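Ribonucleoside-diphosphate reductase, alpha chain (Actinobacillus ureae ATCC 25976, PDB 6DQX) probably catalyses the thioredoxin-dependent reduction of ribonucleoside diphosphates to deoxyribonucleoside diphosphates, as the catalytic alpha subunit of a class Id ribonucleotide reductase. Local coordinates at residues L33-D36 / S37-F40; G352-S355 / Y356-N360. All coordinates share one frame; numbering follows the deposited sequence.

Contact 1 is the capped first turn of helix 35-44; contact 2 spans the whole short helix 353-359, and the two N-cap positions differ. In contact 1 the side chain of Asn-34 caps helix 35-44 near the protein surface; in contact 2 the cap position of helix 353-359 is taken by Gly-352, and most of that helix is buried. Their centres lie 22 Å apart and their nearest atoms about 13 Å apart, so the two do not touch. Contact 2 directly follows strand 347-351, which pairs in parallel with strand 288-296, and belongs to the ribonucleotide reductase barrel domain. Neither contact lies near His-65, a magnesium-binding residue of this protein.

Contact 1 (L33-D36 / S37-F40)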
ATOM      1  N   LEU A  33      25.824 -31.645  10.545  1.00 21.41           N
ATOM      2  CA  LEU A  33      26.218 -30.335  11.037  1.00 21.36           C
ATOM      3  C   LEU A  33      27.731 -30.185  10.893  1.00 22.93           C
ATOM      4  O   LEU A  33      28.473 -30.195  11.872  1.00 23.37           O
ATOM      5  CB  LEU A  33      25.760 -30.186  12.487  1.00 21.50           C
ATOM      6  CG  LEU A  33      25.865 -28.826  13.168  1.00 21.04           C
ATOM      7  CD1 LEU A  33      25.188 -27.754  12.340  1.00 21.35           C
ATOM      8  CD2 LEU A  33      25.203 -28.923  14.541  1.00 21.04           C
ATOM      9  N   ASN A  34      28.168 -30.095   9.642  1.00 24.86           N
ATOM     10  CA  ASN A  34      29.583 -29.936   9.324  1.00 26.22           C
ATOM     11  C   ASN A  34      29.896 -28.440   9.263  1.00 27.20           C
ATOM     12  O   ASN A  34      29.028 -27.602   9.560  1.00 24.93           O
ATOM     13  CB  ASN A  34      29.933 -30.670   8.029  1.00 26.40           C
ATOM     14  CG  ASN A  34      29.291 -30.078   6.799  1.00 26.10           C
ATOM     15  OD1 ASN A  34      28.580 -29.078   6.843  1.00 25.50           O
ATOM     16  ND2 ASN A  34      29.553 -30.709   5.666  1.00 29.60           N
ATOM     17  N   GLU A  35      31.116 -28.094   8.861  1.00 27.91           N
ATOM     18  CA  GLU A  35      31.541 -26.700   8.912  1.00 28.65           C
ATOM     19  C   GLU A  35      30.713 -25.833   7.939  1.00 26.28           C
ATOM     20  O   GLU A  35      30.335 -24.719   8.288  1.00 23.47           O
ATOM     21  CB  GLU A  35      33.063 -26.598   8.677  1.00 33.52           C
ATOM     22  CG  GLU A  35      33.696 -25.250   9.019  1.00 36.97           C
ATOM     23  CD  GLU A  35      33.495 -24.824  10.464  1.00 41.84           C
ATOM     24  OE1 GLU A  35      33.203 -23.629  10.695  1.00 46.61           O
ATOM     25  OE2 GLU A  35      33.618 -25.668  11.375  1.00 46.08           O
ATOM     26  N   ASP A  36      30.378 -26.374   6.764  1.00 24.85           N
ATOM     27  CA  ASP A  36      29.509 -25.672   5.801  1.00 24.85           C
ATOM     28  C   ASP A  36      28.158 -25.308   6.424  1.00 23.32           C
ATOM     29  O   ASP A  36      27.687 -24.164   6.331  1.00 19.72           O
ATOM     30  CB  ASP A  36      29.255 -26.538   4.559  1.00 27.47           C
ATOM     31  CG  ASP A  36      30.504 -26.733   3.680  1.00 30.65           C
ATOM     32  OD1 ASP A  36      31.532 -26.054   3.887  1.00 31.44           O
ATOM     33  OD2 ASP A  36      30.441 -27.588   2.774  1.00 30.79           O
ATOM     34  N   SER A  37      27.541 -26.295   7.072  1.00 22.78           N
ATOM     35  CA  SER A  37      26.231 -26.083   7.695  1.00 23.07           C
ATOM     36  C   SER A  37      26.293 -25.109   8.869  1.00 22.22           C
ATOM     37  O   SER A  37      25.435 -24.242   8.998  1.00 20.99           O
ATOM     38  CB  SER A  37      25.603 -27.417   8.116  1.00 22.72           C
ATOM     39  OG  SER A  37      25.295 -28.165   6.957  1.00 22.32           O
ATOM     40  N   ARG A  38      27.304 -25.242   9.714  1.00 22.66           N
ATOM     41  CA  ARG A  38      27.473 -24.305  10.820  1.00 25.14           C
ATOM     42  C   ARG A  38      27.611 -22.879  10.330  1.00 24.75           C
ATOM     43  O   ARG A  38      26.960 -21.987  10.867  1.00 22.90           O
ATOM     44  CB  ARG A  38      28.686 -24.665  11.689  1.00 28.15           C
ATOM     45  CG  ARG A  38      28.372 -25.680  12.771  1.00 31.00           C
ATOM     46  CD  ARG A  38      29.438 -25.664  13.856  1.00 33.98           C
ATOM     47  NE  ARG A  38      30.713 -26.100  13.320  1.00 37.20           N
ATOM     48  CZ  ARG A  38      31.043 -27.364  13.045  1.00 40.18           C
ATOM     49  NH1 ARG A  38      30.186 -28.372  13.251  1.00 38.24           N
ATOM     50  NH2 ARG A  38      32.252 -27.621  12.548  1.00 42.07           N
ATOM     51  N   LEU A  39      28.461 -22.671   9.314  1.00 24.47           N
ATOM     52  CA  LEU A  39      28.657 -21.326   8.729  1.00 26.02           C
ATOM     53  C   LEU A  39      27.378 -20.779   8.142  1.00 23.89           C
ATOM     54  O   LEU A  39      27.021 -19.615   8.374  1.00 24.72           O
ATOM     55  CB  LEU A  39      29.740 -21.319   7.628  1.00 30.25           C
ATOM     56  CG  LEU A  39      31.089 -20.770   8.050  1.00 35.77           C
ATOM     57  CD1 LEU A  39      31.614 -21.533   9.254  1.00 39.84           C
ATOM     58  CD2 LEU A  39      32.061 -20.832   6.890  1.00 37.77           C
ATOM     59  N   PHE A  40      26.694 -21.613   7.373  1.00 22.33           N
ATOM     60  CA  PHE A  40      25.420 -21.216   6.769  1.00 22.26           C
ATOM     61  C   PHE A  40      24.428 -20.765   7.841  1.00 21.29           C
ATOM     62  O   PHE A  40      23.822 -19.706   7.734  1.00 22.69           O
ATOM     63  CB  PHE A  40      24.841 -22.367   5.948  1.00 23.38           C
ATOM     64  CG  PHE A  40      23.656 -21.968   5.089  1.00 24.85           C
ATOM     65  CD1 PHE A  40      23.848 -21.353   3.857  1.00 26.03           C
ATOM     66  CD2 PHE A  40      22.356 -22.183   5.524  1.00 26.09           C
ATOM     67  CE1 PHE A  40      22.766 -20.977   3.061  1.00 28.03           C
ATOM     68  CE2 PHE A  40      21.264 -21.811   4.734  1.00 26.93           C
ATOM     69  CZ  PHE A  40      21.469 -21.211   3.499  1.00 27.86           C
TER
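An N-capped first turn opens helix 35-44: Asn-34, the N-cap residue, turns its side chain back so that OD1 accepts from Ser-37 N at 3.0 Å. With chi1 at 67°, its CG sits between the backbone N and the carbonyl carbon, which brings OD1 over the start of the helix, and the N-H...O angle of 165° shows a nearly straight bond. The backbone O of Asn-34 serves the next rung, taking Arg-38 N at 2.9 Å, and Leu-39 N and Phe-40 N continue the i to i+4 pattern. A salt bridge one turn apart lies along this capped end: Glu-35, bent at chi2, sends OE2 to Arg-38 NH2 at 2.7 Å. The carboxylate and guanidinium planes stand 67° apart, and NH2 meets OE2 from above the carboxylate plane. Asn-34 O also lies above one guanidinium face, offset toward its rim. Leu-33 crosses the arginine stem nearly at right angles, CD1 lying 3.8 Å from Arg-38 CG, while its side chain also packs on helix 52-67. The buried Ser-37 OG bonds to Ile-423 O, and the Phe-40 ring meets Phe-422 edge-to-face, tying this turn to helix 418-423.

Contact 2 (G352-S355 / Y356-N360); sequences GWHS and YLQAN
Four successive i to i+4 bonds define helix 353-359, from Tyr-356 N to Gly-352 O at 2.9 Å through to Ala-359 N on Ser-355 O, with Gly-352 at the N-cap. The helix follows strand 347-351 of the barrel domain, and Trp-353 and Tyr-356 pack on helix 367-395. One turn after Trp-353, Leu-357 lays its methyl groups over one face of the indole. CD1 stands 4.0 Å from the centroid of the Trp-353 six-membered ring and 22° off its normal, a CH-pi contact, while CD2 touches CH2 of the same ring at 3.8 Å. Trp-353 CG is anti to the backbone N (chi1 172°), a torsion that extends the indole along the helix flank toward Leu-357. The Tyr-356 ring comes close more obliquely, its CD2 4.3 Å from Trp-353 CZ3.

On the next flank, Gln-358 runs out extended beyond CG and sets its amide over a face of the His-354 imidazole. Gln-358 NE2 lies 3.4 Å from His-354 NE2, and the ring and amide planes are 43° apart. Both side chains have polar partners beyond the helix: Gln-358 bonds through OE1 to Asn-452 and through NE2 to Val-493 O, and His-354 ND1 bonds to Phe-434 N. Likewise Trp-353 NE1 bonds to Gln-508, and Tyr-356 OH to Asp-301.

At the C-terminal end Asn-360 folds back, its ND2 giving Tyr-356 O a bond of 2.9 Å, while its own N reaches that oxygen from the opposite face of the carbonyl plane. Two donors thus grip the Tyr-356 carbonyl at the helix end. In this largely buried helix the indole-leucine flank, polar only at NE1, sits beside the imidazole-amide flank, and the hydrogen bonds to outside residues satisfy buried polar groups and fix the rotation of the Gln-358 amide.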
ATOM      1  N   GLY A 352      15.415 -35.388   0.365  1.00 13.15           N
ATOM      2  CA  GLY A 352      16.306 -36.521   0.200  1.00 13.38           C
ATOM      3  C   GLY A 352      15.695 -37.697  -0.529  1.00 13.24           C
ATOM      4  O   GLY A 352      16.191 -38.812  -0.384  1.00 13.16           O
ATOM      5  N   TRP A 353      14.614 -37.486  -1.287  1.00 12.60           N
ATOM      6  CA  TRP A 353      14.020 -38.573  -2.094  1.00 12.87           C
ATOM      7  C   TRP A 353      15.027 -39.176  -3.081  1.00 12.99           C
ATOM      8  O   TRP A 353      15.241 -40.395  -3.103  1.00 12.82           O
ATOM      9  CB  TRP A 353      12.822 -38.028  -2.867  1.00 12.99           C
ATOM     10  CG  TRP A 353      12.161 -38.916  -3.899  1.00 13.51           C
ATOM     11  CD1 TRP A 353      11.820 -38.552  -5.176  1.00 13.63           C
ATOM     12  CD2 TRP A 353      11.731 -40.283  -3.748  1.00 13.62           C
ATOM     13  NE1 TRP A 353      11.199 -39.603  -5.830  1.00 14.07           N
ATOM     14  CE2 TRP A 353      11.125 -40.670  -4.970  1.00 13.63           C
ATOM     15  CE3 TRP A 353      11.772 -41.201  -2.696  1.00 14.13           C
ATOM     16  CZ2 TRP A 353      10.596 -41.969  -5.181  1.00 13.80           C
ATOM     17  CZ3 TRP A 353      11.257 -42.511  -2.925  1.00 14.40           C
ATOM     18  CH2 TRP A 353      10.670 -42.855  -4.147  1.00 13.83           C
ATOM     19  N   HIS A 354      15.652 -38.329  -3.903  1.00 13.50           N
ATOM     20  CA  HIS A 354      16.609 -38.844  -4.878  1.00 14.01           C
ATOM     21  C   HIS A 354      17.817 -39.473  -4.172  1.00 14.78           C
ATOM     22  O   HIS A 354      18.300 -40.547  -4.584  1.00 15.37           O
ATOM     23  CB  HIS A 354      17.038 -37.764  -5.855  1.00 14.16           C
ATOM     24  CG  HIS A 354      17.634 -38.293  -7.110  1.00 15.14           C
ATOM     25  ND1 HIS A 354      18.257 -37.479  -8.032  1.00 15.33           N
ATOM     26  CD2 HIS A 354      17.686 -39.552  -7.624  1.00 15.50           C
ATOM     27  CE1 HIS A 354      18.664 -38.207  -9.055  1.00 15.81           C
ATOM     28  NE2 HIS A 354      18.336 -39.468  -8.831  1.00 15.50           N
ATOM     29  N   SER A 355      18.254 -38.843  -3.075  1.00 15.12           N
ATOM     30  CA  SER A 355      19.277 -39.431  -2.226  1.00 15.25           C
ATOM     31  C   SER A 355      18.944 -40.850  -1.763  1.00 15.70           C
ATOM     32  O   SER A 355      19.800 -41.738  -1.846  1.00 15.34           O
ATOM     33  CB  SER A 355      19.608 -38.547  -1.019  1.00 16.22           C
ATOM     34  OG  SER A 355      20.197 -37.326  -1.456  1.00 15.26           O
ATOM     35  N   TYR A 356      17.735 -41.049  -1.245  1.00 14.97           N
ATOM     36  CA  TYR A 356      17.306 -42.385  -0.860  1.00 16.03           C
ATOM     37  C   TYR A 356      17.403 -43.360  -2.043  1.00 16.11           C
ATOM     38  O   TYR A 356      17.915 -44.478  -1.890  1.00 15.52           O
ATOM     39  CB  TYR A 356      15.885 -42.359  -0.293  1.00 16.23           C
ATOM     40  CG  TYR A 356      15.359 -43.724   0.037  1.00 15.62           C
ATOM     41  CD1 TYR A 356      15.757 -44.374   1.192  1.00 16.10           C
ATOM     42  CD2 TYR A 356      14.502 -44.386  -0.828  1.00 16.29           C
ATOM     43  CE1 TYR A 356      15.301 -45.647   1.495  1.00 15.69           C
ATOM     44  CE2 TYR A 356      14.035 -45.658  -0.530  1.00 16.95           C
ATOM     45  CZ  TYR A 356      14.446 -46.285   0.635  1.00 16.47           C
ATOM     46  OH  TYR A 356      13.992 -47.553   0.954  1.00 17.83           O
ATOM     47  N   LEU A 357      16.917 -42.945  -3.211  1.00 16.38           N
ATOM     48  CA  LEU A 357      16.949 -43.830  -4.386  1.00 16.08           C
ATOM     49  C   LEU A 357      18.372 -44.173  -4.761  1.00 16.89           C
ATOM     50  O   LEU A 357      18.685 -45.347  -5.009  1.00 15.96           O
ATOM     51  CB  LEU A 357      16.217 -43.235  -5.573  1.00 16.50           C
ATOM     52  CG  LEU A 357      14.716 -43.065  -5.352  1.00 16.62           C
ATOM     53  CD1 LEU A 357      14.119 -42.427  -6.571  1.00 15.70           C
ATOM     54  CD2 LEU A 357      14.014 -44.381  -5.032  1.00 16.47           C
ATOM     55  N   GLN A 358      19.249 -43.172  -4.750  1.00 16.77           N
ATOM     56  CA  GLN A 358      20.660 -43.423  -5.093  1.00 18.63           C
ATOM     57  C   GLN A 358      21.390 -44.273  -4.076  1.00 18.31           C
ATOM     58  O   GLN A 358      22.222 -45.114  -4.464  1.00 19.76           O
ATOM     59  CB  GLN A 358      21.401 -42.114  -5.386  1.00 17.89           C
ATOM     60  CG  GLN A 358      20.975 -41.525  -6.724  1.00 18.25           C
ATOM     61  CD  GLN A 358      21.695 -40.220  -7.040  1.00 18.52           C
ATOM     62  OE1 GLN A 358      22.265 -39.605  -6.157  1.00 19.00           O
ATOM     63  NE2 GLN A 358      21.664 -39.805  -8.297  1.00 18.63           N
ATOM     64  N   ALA A 359      21.057 -44.126  -2.795  1.00 18.22           N
ATOM     65  CA  ALA A 359      21.660 -44.960  -1.758  1.00 19.14           C
ATOM     66  C   ALA A 359      21.300 -46.430  -1.951  1.00 19.56           C
ATOM     67  O   ALA A 359      22.025 -47.305  -1.472  1.00 21.04           O
ATOM     68  CB  ALA A 359      21.231 -44.515  -0.367  1.00 19.52           C
ATOM     69  N   ASN A 360      20.165 -46.681  -2.593  1.00 18.44           N
ATOM     70  CA  ASN A 360      19.685 -48.040  -2.899  1.00 20.05           C
ATOM     71  C   ASN A 360      19.905 -48.495  -4.328  1.00 19.11           C
ATOM     72  O   ASN A 360      19.381 -49.537  -4.732  1.00 19.16           O
ATOM     73  CB  ASN A 360      18.204 -48.131  -2.512  1.00 20.14           C
ATOM     74  CG  ASN A 360      18.027 -48.153  -1.021  1.00 22.14           C
ATOM     75  OD1 ASN A 360      18.095 -49.223  -0.411  1.00 24.05           O
ATOM     76  ND2 ASN A 360      17.840 -46.974  -0.405  1.00 19.96           N
TER